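Local structure of aminotransferase, class V family protein (Trichomonas vaginalis, 5F8V) at residues Ala26-Trp31 with Ser37-Ser42; Glu50-Ala55 with Phe249-Ala254; Pro228-Tyr233 with Cys241-Pro246. The protein probably catalyses the pyridoxal-phosphate-dependent transfer of the amino group between O-phospho-L-serine and 2-oxoglutarate in the second step of serine biosynthesis. All coordinates share one frame; numbering follows the deposited sequence.

Contact 1. Residues Ala26-Trp31 with Ser37-Ser42; sequences AEMTNW and SVIEVS
Trp31 holds its CG anti to the backbone N (chi1 176°), which lays the indole over Val38, while the hydroxyl of Ser37, turned the same way about its own CA-CB bond, faces the carbonyl of Met28. Ser37 OG donates to Met28 O at 2.9 Å, meeting the oxygen in the carbonyl plane with a C=O...donor angle of 155°. The same hydroxyl accepts from Ile39 N at 3.2 Å; it thus closes an ST turn as acceptor and, as donor, ties that turn to the segment 26-31. Glu40 OE1 receives Ser37 N at 2.8 Å, nearly in line with its C-O bond, and also forms a salt bridge with Arg5 of the second subunit. A bridging water donates to Glu27 O and accepts from Val38 N, adding a second polar link between the segments.

The apolar half is built on the indole. Val38 CG2 sits over one face, 3.9 Å from the centroid of the Trp31 six-membered ring and 9° off its normal, a CH-pi contact; Val41 CG2 approaches near the ring plane, 4.1 Å from Trp31 CE3. Apart from the indole, Met28 SD touches Ile39 CD1 at 4.1 Å. These contacts join the two halves of the folded-back connection between helices 18-26 and 46-63, a loop whose second half opens with an ST turn, lying at the dimer interface of this class-V aminotransferase.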
# COMPACT_ATOMS: atom_id res chain seq x y z
N ALA A 26 -14.13 -13.35 12.25
CA ALA A 26 -14.11 -14.32 13.35
C ALA A 26 -12.76 -14.43 14.09
O ALA A 26 -12.74 -14.72 15.28
CB ALA A 26 -14.55 -15.69 12.86
N GLU A 27 -11.65 -14.21 13.39
CA GLU A 27 -10.31 -14.25 14.01
C GLU A 27 -9.67 -12.86 14.17
O GLU A 27 -8.45 -12.76 14.36
CB GLU A 27 -9.40 -15.22 13.23
CG GLU A 27 -8.89 -14.71 11.88
CD GLU A 27 -8.37 -15.82 10.96
OE1 GLU A 27 -8.09 -15.52 9.79
OE2 GLU A 27 -8.23 -16.98 11.39
N MET A 28 -10.49 -11.80 14.14
CA MET A 28 -9.99 -10.42 14.09
C MET A 28 -9.23 -9.99 15.34
O MET A 28 -8.28 -9.22 15.24
CB MET A 28 -11.15 -9.44 13.83
CG MET A 28 -10.79 -7.96 13.77
SD MET A 28 -9.60 -7.50 12.49
CE MET A 28 -10.57 -7.84 11.04
N THR A 29 -9.64 -10.48 16.51
CA THR A 29 -8.98 -10.15 17.78
C THR A 29 -7.92 -11.17 18.20
O THR A 29 -7.07 -10.87 19.04
CB THR A 29 -10.00 -9.99 18.93
OG1 THR A 29 -10.51 -11.27 19.31
CG2 THR A 29 -11.15 -9.10 18.51
N ASN A 30 -7.97 -12.37 17.62
CA ASN A 30 -7.01 -13.41 17.94
C ASN A 30 -6.77 -14.33 16.75
O ASN A 30 -7.59 -15.22 16.46
CB ASN A 30 -7.49 -14.21 19.16
CG ASN A 30 -6.36 -14.96 19.84
OD1 ASN A 30 -5.45 -15.48 19.17
ND2 ASN A 30 -6.38 -15.01 21.17
N TRP A 31 -5.64 -14.11 16.09
CA TRP A 31 -5.28 -14.83 14.87
C TRP A 31 -4.43 -16.06 15.20
O TRP A 31 -3.38 -15.94 15.84
CB TRP A 31 -4.53 -13.90 13.92
CG TRP A 31 -4.03 -14.56 12.69
CD1 TRP A 31 -4.77 -15.25 11.78
CD2 TRP A 31 -2.68 -14.58 12.22
NE1 TRP A 31 -3.96 -15.71 10.77
CE2 TRP A 31 -2.67 -15.31 11.01
CE3 TRP A 31 -1.48 -14.04 12.70
CZ2 TRP A 31 -1.50 -15.52 10.28
CZ3 TRP A 31 -0.31 -14.26 11.97
CH2 TRP A 31 -0.33 -14.99 10.78
N SER A 37 -4.29 -9.79 16.89
CA SER A 37 -4.79 -9.67 15.52
C SER A 37 -3.63 -9.90 14.57
O SER A 37 -2.47 -9.67 14.93
CB SER A 37 -5.36 -8.26 15.30
OG SER A 37 -5.94 -8.13 14.01
N VAL A 38 -3.93 -10.34 13.34
CA VAL A 38 -2.93 -10.35 12.28
C VAL A 38 -2.39 -8.93 12.04
O VAL A 38 -1.23 -8.76 11.68
CB VAL A 38 -3.46 -10.97 10.95
CG1 VAL A 38 -4.47 -10.06 10.26
CG2 VAL A 38 -2.31 -11.30 10.01
N ILE A 39 -3.24 -7.92 12.28
CA ILE A 39 -2.86 -6.50 12.18
C ILE A 39 -1.77 -6.07 13.20
O ILE A 39 -1.04 -5.11 12.93
CB ILE A 39 -4.11 -5.59 12.32
CG1 ILE A 39 -5.08 -5.81 11.14
CG2 ILE A 39 -3.74 -4.10 12.38
CD1 ILE A 39 -6.43 -5.14 11.31
N GLU A 40 -1.66 -6.75 14.34
CA GLU A 40 -0.75 -6.33 15.42
C GLU A 40 0.56 -7.12 15.49
O GLU A 40 1.36 -6.91 16.40
CB GLU A 40 -1.46 -6.43 16.77
CG GLU A 40 -2.76 -5.65 16.89
CD GLU A 40 -3.60 -6.13 18.06
OE1 GLU A 40 -3.95 -7.33 18.08
OE2 GLU A 40 -3.91 -5.32 18.95
N VAL A 41 0.77 -8.00 14.52
CA VAL A 41 1.85 -8.97 14.55
C VAL A 41 3.09 -8.40 13.86
O VAL A 41 2.97 -7.78 12.81
CB VAL A 41 1.38 -10.29 13.89
CG1 VAL A 41 2.53 -11.20 13.55
CG2 VAL A 41 0.40 -11.01 14.82
N SER A 42 4.27 -8.61 14.44
CA SER A 42 5.52 -8.18 13.80
C SER A 42 5.80 -8.97 12.52
O SER A 42 5.71 -10.20 12.51
CB SER A 42 6.72 -8.32 14.72
OG SER A 42 7.89 -7.86 14.05
O HOH W 1 -6.53 -11.26 12.82

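Contact 2. Residues Glu50-Ala55 with Phe249-Ala254; sequences EEQKEA and FAIYFA
Two helices of the class-V aminotransferase chain, 46-63 and 248-263, pack here through segments whose axes approach to 9.5 Å and cross at 49°. No direct hydrogen bond joins segments 50-55 and 249-254; van der Waals contacts and one bridging water hold them side by side. Ile251 is the main apolar element, pointing at the other helix and splitting its branches between two residues about a turn apart. Its CG2 meets Ala55 CB at 3.9 Å, and its CD1 lies 3.8 Å from Gln52 OE1. Ala55 CB, like the isoleucine side chain, points into the interface. Gln52 reaches the isoleucine with an extended chain, and its OE1 also accepts a hydrogen bond from Trp48 NE1, one turn earlier in the same helix.

Glu51 bends at chi2 (67°), which carries its carboxylate across to the backbone of Tyr252: OE2 stands 3.6 Å from Tyr252 CA and approaches the ring obliquely. A water donates to Glu51 OE2 at 2.6 Å and to Tyr252 O at 3.1 Å, bridging the two helices. The same OE2 takes a hydrogen bond from Asn255 ND2, so at least two donors grip this buried oxygen and would be expected to favour its charged form.

Beyond the pair, Tyr252 and Phe253 lean on helix 18-26, Ala250 and Ala254 rest against Met209, and Phe249 stacks on Phe249 of the second subunit. Helix 248-263 thus packs against helices 46-63 and 18-26, strand 209-215 of the mixed sheet and the second subunit.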
# COMPACT_ATOMS: atom_id res chain seq x y z
N GLU A 50 5.74 -17.18 8.38
CA GLU A 50 5.04 -18.38 7.90
C GLU A 50 3.85 -18.04 6.99
O GLU A 50 3.67 -18.66 5.94
CB GLU A 50 4.54 -19.22 9.08
CG GLU A 50 5.62 -19.98 9.81
CD GLU A 50 5.07 -20.87 10.91
OE1 GLU A 50 4.27 -20.38 11.75
OE2 GLU A 50 5.43 -22.07 10.94
N GLU A 51 3.04 -17.06 7.40
CA GLU A 51 1.86 -16.65 6.62
C GLU A 51 2.24 -16.18 5.22
O GLU A 51 1.63 -16.57 4.23
CB GLU A 51 1.08 -15.55 7.34
CG GLU A 51 -0.16 -15.01 6.60
CD GLU A 51 -1.29 -16.01 6.45
OE1 GLU A 51 -1.27 -17.09 7.06
OE2 GLU A 51 -2.24 -15.70 5.71
N GLN A 52 3.27 -15.34 5.14
CA GLN A 52 3.67 -14.77 3.86
C GLN A 52 4.32 -15.81 2.97
O GLN A 52 4.10 -15.82 1.77
CB GLN A 52 4.61 -13.59 4.05
CG GLN A 52 4.92 -12.89 2.73
CD GLN A 52 5.58 -11.55 2.92
OE1 GLN A 52 5.16 -10.76 3.76
NE2 GLN A 52 6.60 -11.27 2.11
N LYS A 53 5.14 -16.67 3.57
CA LYS A 53 5.71 -17.82 2.88
C LYS A 53 4.59 -18.67 2.29
O LYS A 53 4.59 -18.96 1.10
CB LYS A 53 6.56 -18.65 3.86
CG LYS A 53 7.33 -19.82 3.25
CD LYS A 53 8.09 -20.56 4.35
CE LYS A 53 8.40 -22.00 3.98
NZ LYS A 53 8.68 -22.84 5.19
N GLU A 54 3.63 -19.03 3.14
CA GLU A 54 2.47 -19.82 2.73
C GLU A 54 1.68 -19.14 1.59
O GLU A 54 1.35 -19.78 0.59
CB GLU A 54 1.56 -20.09 3.93
CG GLU A 54 0.36 -20.98 3.64
CD GLU A 54 -0.59 -21.07 4.81
OE1 GLU A 54 -1.76 -20.63 4.68
OE2 GLU A 54 -0.17 -21.55 5.88
N ALA A 55 1.40 -17.85 1.75
CA ALA A 55 0.67 -17.08 0.73
C ALA A 55 1.38 -17.11 -0.63
O ALA A 55 0.74 -17.25 -1.68
CB ALA A 55 0.46 -15.65 1.19
N PHE A 249 -1.91 -7.13 6.31
CA PHE A 249 -3.34 -7.47 6.26
C PHE A 249 -3.80 -7.78 4.84
O PHE A 249 -4.62 -8.68 4.64
CB PHE A 249 -4.21 -6.37 6.89
CG PHE A 249 -5.63 -6.81 7.14
CD1 PHE A 249 -6.64 -6.54 6.23
CD2 PHE A 249 -5.95 -7.53 8.29
CE1 PHE A 249 -7.94 -6.95 6.46
CE2 PHE A 249 -7.25 -7.94 8.53
CZ PHE A 249 -8.25 -7.66 7.62
N ALA A 250 -3.26 -7.07 3.85
CA ALA A 250 -3.60 -7.33 2.45
C ALA A 250 -3.13 -8.71 1.99
O ALA A 250 -3.85 -9.41 1.26
CB ALA A 250 -3.03 -6.24 1.56
N ILE A 251 -1.94 -9.12 2.44
CA ILE A 251 -1.36 -10.40 2.05
C ILE A 251 -2.11 -11.55 2.71
O ILE A 251 -2.48 -12.51 2.04
CB ILE A 251 0.16 -10.46 2.39
CG1 ILE A 251 0.93 -9.45 1.53
CG2 ILE A 251 0.72 -11.87 2.16
CD1 ILE A 251 2.22 -8.97 2.16
N TYR A 252 -2.32 -11.43 4.02
CA TYR A 252 -3.17 -12.34 4.79
C TYR A 252 -4.55 -12.52 4.15
O TYR A 252 -5.04 -13.64 4.01
CB TYR A 252 -3.32 -11.83 6.25
CG TYR A 252 -4.61 -12.18 6.96
CD1 TYR A 252 -4.73 -13.36 7.69
CD2 TYR A 252 -5.70 -11.32 6.93
CE1 TYR A 252 -5.90 -13.67 8.36
CE2 TYR A 252 -6.89 -11.62 7.58
CZ TYR A 252 -6.98 -12.80 8.30
OH TYR A 252 -8.16 -13.10 8.95
N PHE A 253 -5.18 -11.41 3.76
CA PHE A 253 -6.51 -11.47 3.18
C PHE A 253 -6.49 -12.05 1.76
O PHE A 253 -7.37 -12.82 1.39
CB PHE A 253 -7.21 -10.11 3.20
CG PHE A 253 -8.70 -10.22 3.06
CD1 PHE A 253 -9.32 -9.99 1.84
CD2 PHE A 253 -9.48 -10.62 4.14
CE1 PHE A 253 -10.70 -10.10 1.72
CE2 PHE A 253 -10.85 -10.75 4.02
CZ PHE A 253 -11.46 -10.49 2.80
N ALA A 254 -5.47 -11.69 0.99
CA ALA A 254 -5.24 -12.32 -0.30
C ALA A 254 -5.16 -13.84 -0.17
O ALA A 254 -5.78 -14.56 -0.95
CB ALA A 254 -3.97 -11.77 -0.94
O HOH W 2 -4.74 -16.28 5.60

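Contact 3. Residues Pro228-Tyr233 with Cys241-Pro246; sequences PITMDY and CMYNTP
The phenol ring of Tyr243 is approached obliquely by methyl groups from the segment 228-233, and both Ile229 and Thr230 cross its side chain at about a right angle. Thr230 CG2 lies 3.9 Å from Tyr243 CD1, near the inner part of the ring. Farther out, Ile229 CG2 stands 4.2 Å from Tyr243 CE1, while Ile229 CD1 reaches the hydroxyl end, 3.9 Å from Tyr243 OH. The ring is therefore touched along one flank from CD1 to OH. With chi1 at 169°, the Tyr243 ring swings away from its own backbone N and out to Ile229 and Thr230. Neighbouring Asn244 adds a looser touch, its OD1 lying 4.2 Å from Thr230 CG2.

No hydrogen bond crosses between the segments, and the contact is apolar at a partly exposed site. Backbone bonds keep the first segment coiled: Met231 N binds Pro228 O at 2.9 Å, and Asp232 N binds Ile229 O at 3.2 Å, giving a short 3-10 turn that presents Ile229 and Thr230 side by side. Ile235 of helix 233-238 touches both Ile229 and Tyr243, joining them from the intervening helix.

Asn244 ND2 and Thr245 OG1 hydrogen-bond to the pyridoxal-phosphate-modified lysine side chain of the second subunit, so the loop 241-246 belongs to an active site shared across the dimer, as in other fold-type I aminotransferases.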
# COMPACT_ATOMS: atom_id res chain seq x y z
N PRO A 228 13.41 4.62 -7.02
CA PRO A 228 13.26 4.50 -5.58
C PRO A 228 13.62 3.09 -5.15
O PRO A 228 13.22 2.14 -5.81
CB PRO A 228 11.78 4.78 -5.37
CG PRO A 228 11.46 5.74 -6.45
CD PRO A 228 12.16 5.13 -7.62
N ILE A 229 14.41 2.96 -4.08
CA ILE A 229 14.97 1.66 -3.72
C ILE A 229 13.92 0.57 -3.49
O ILE A 229 14.14 -0.57 -3.90
CB ILE A 229 15.95 1.73 -2.53
CG1 ILE A 229 16.77 0.43 -2.44
CG2 ILE A 229 15.21 2.01 -1.23
CD1 ILE A 229 17.93 0.49 -1.46
N THR A 230 12.77 0.90 -2.87
CA THR A 230 11.69 -0.11 -2.66
C THR A 230 11.01 -0.55 -3.97
O THR A 230 10.36 -1.60 -4.00
CB THR A 230 10.58 0.37 -1.68
OG1 THR A 230 10.06 1.64 -2.10
CG2 THR A 230 11.13 0.48 -0.26
N MET A 231 11.14 0.26 -5.02
CA MET A 231 10.61 -0.07 -6.34
C MET A 231 11.60 -0.79 -7.26
O MET A 231 11.27 -1.08 -8.42
CB MET A 231 10.12 1.21 -7.03
CG MET A 231 8.99 1.92 -6.29
SD MET A 231 8.60 3.54 -6.99
CE MET A 231 8.13 3.10 -8.65
N ASP A 232 12.81 -1.07 -6.76
CA ASP A 232 13.77 -1.92 -7.47
C ASP A 232 13.41 -3.35 -7.09
O ASP A 232 13.56 -3.74 -5.93
CB ASP A 232 15.21 -1.59 -7.04
CG ASP A 232 16.27 -2.34 -7.85
OD1 ASP A 232 15.98 -3.37 -8.50
OD2 ASP A 232 17.43 -1.91 -7.80
N TYR A 233 12.92 -4.11 -8.06
CA TYR A 233 12.39 -5.44 -7.77
C TYR A 233 13.46 -6.43 -7.30
O TYR A 233 13.14 -7.37 -6.57
CB TYR A 233 11.62 -6.01 -8.97
CG TYR A 233 10.32 -5.29 -9.34
CD1 TYR A 233 9.37 -4.95 -8.37
CD2 TYR A 233 10.03 -4.99 -10.67
CE1 TYR A 233 8.17 -4.31 -8.73
CE2 TYR A 233 8.85 -4.36 -11.04
CZ TYR A 233 7.92 -4.02 -10.07
OH TYR A 233 6.75 -3.40 -10.46
N CYS A 241 10.50 -9.77 -0.05
CA CYS A 241 9.46 -8.73 0.07
C CYS A 241 9.30 -8.12 1.46
O CYS A 241 8.24 -7.57 1.79
CB CYS A 241 8.11 -9.24 -0.44
SG CYS A 241 8.15 -9.55 -2.20
N MET A 242 10.37 -8.18 2.26
CA MET A 242 10.39 -7.64 3.61
C MET A 242 11.66 -6.82 3.79
O MET A 242 12.35 -6.91 4.82
CB MET A 242 10.25 -8.78 4.64
CG MET A 242 8.85 -9.37 4.68
SD MET A 242 8.55 -10.49 6.06
CE MET A 242 8.82 -12.08 5.28
N TYR A 243 11.98 -6.02 2.78
CA TYR A 243 13.03 -5.02 2.90
C TYR A 243 12.55 -4.00 3.93
O TYR A 243 13.31 -3.56 4.79
CB TYR A 243 13.31 -4.33 1.56
CG TYR A 243 14.20 -3.11 1.71
CD1 TYR A 243 13.65 -1.82 1.68
CD2 TYR A 243 15.57 -3.24 1.90
CE1 TYR A 243 14.46 -0.70 1.84
CE2 TYR A 243 16.39 -2.12 2.05
CZ TYR A 243 15.83 -0.85 2.02
OH TYR A 243 16.64 0.26 2.17
N ASN A 244 11.29 -3.62 3.80
CA ASN A 244 10.60 -2.84 4.82
C ASN A 244 9.32 -3.60 5.18
O ASN A 244 9.17 -4.76 4.79
CB ASN A 244 10.34 -1.41 4.32
CG ASN A 244 9.29 -1.33 3.22
OD1 ASN A 244 9.23 -2.19 2.33
ND2 ASN A 244 8.47 -0.29 3.26
N THR A 245 8.42 -2.97 5.92
CA THR A 245 7.21 -3.66 6.35
C THR A 245 6.25 -3.89 5.17
O THR A 245 5.83 -2.93 4.53
CB THR A 245 6.48 -2.89 7.47
OG1 THR A 245 7.44 -2.39 8.41
CG2 THR A 245 5.49 -3.80 8.19
N PRO A 246 5.91 -5.16 4.88
CA PRO A 246 4.96 -5.45 3.81
C PRO A 246 3.53 -5.15 4.25
O PRO A 246 3.27 -5.08 5.45
CB PRO A 246 5.16 -6.95 3.60
CG PRO A 246 5.47 -7.46 4.95
CD PRO A 246 6.31 -6.39 5.60

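In the fold
Contacts 1 and 2 adjoin, their centres 12 Å apart: Glu27 OE1 lies 2.6 Å from Tyr252 OH, a probable hydrogen bond, and Val38 CG1 packs 3.5 Å from Phe249 CD2. Contact 3 is nested in the chain between the two segments of contact 2, with centres 16 Å apart, and is joined to it through Ile251 CD1 and Pro246 CB at 3.8 Å. Contacts 1 and 3 do not touch, coming no nearer than about 7 Å between nearest atoms; contact 2 lies between them in the sense that it touches both. All three border the second subunit, and contact 3 reaches the cofactor-bearing lysine of that subunit.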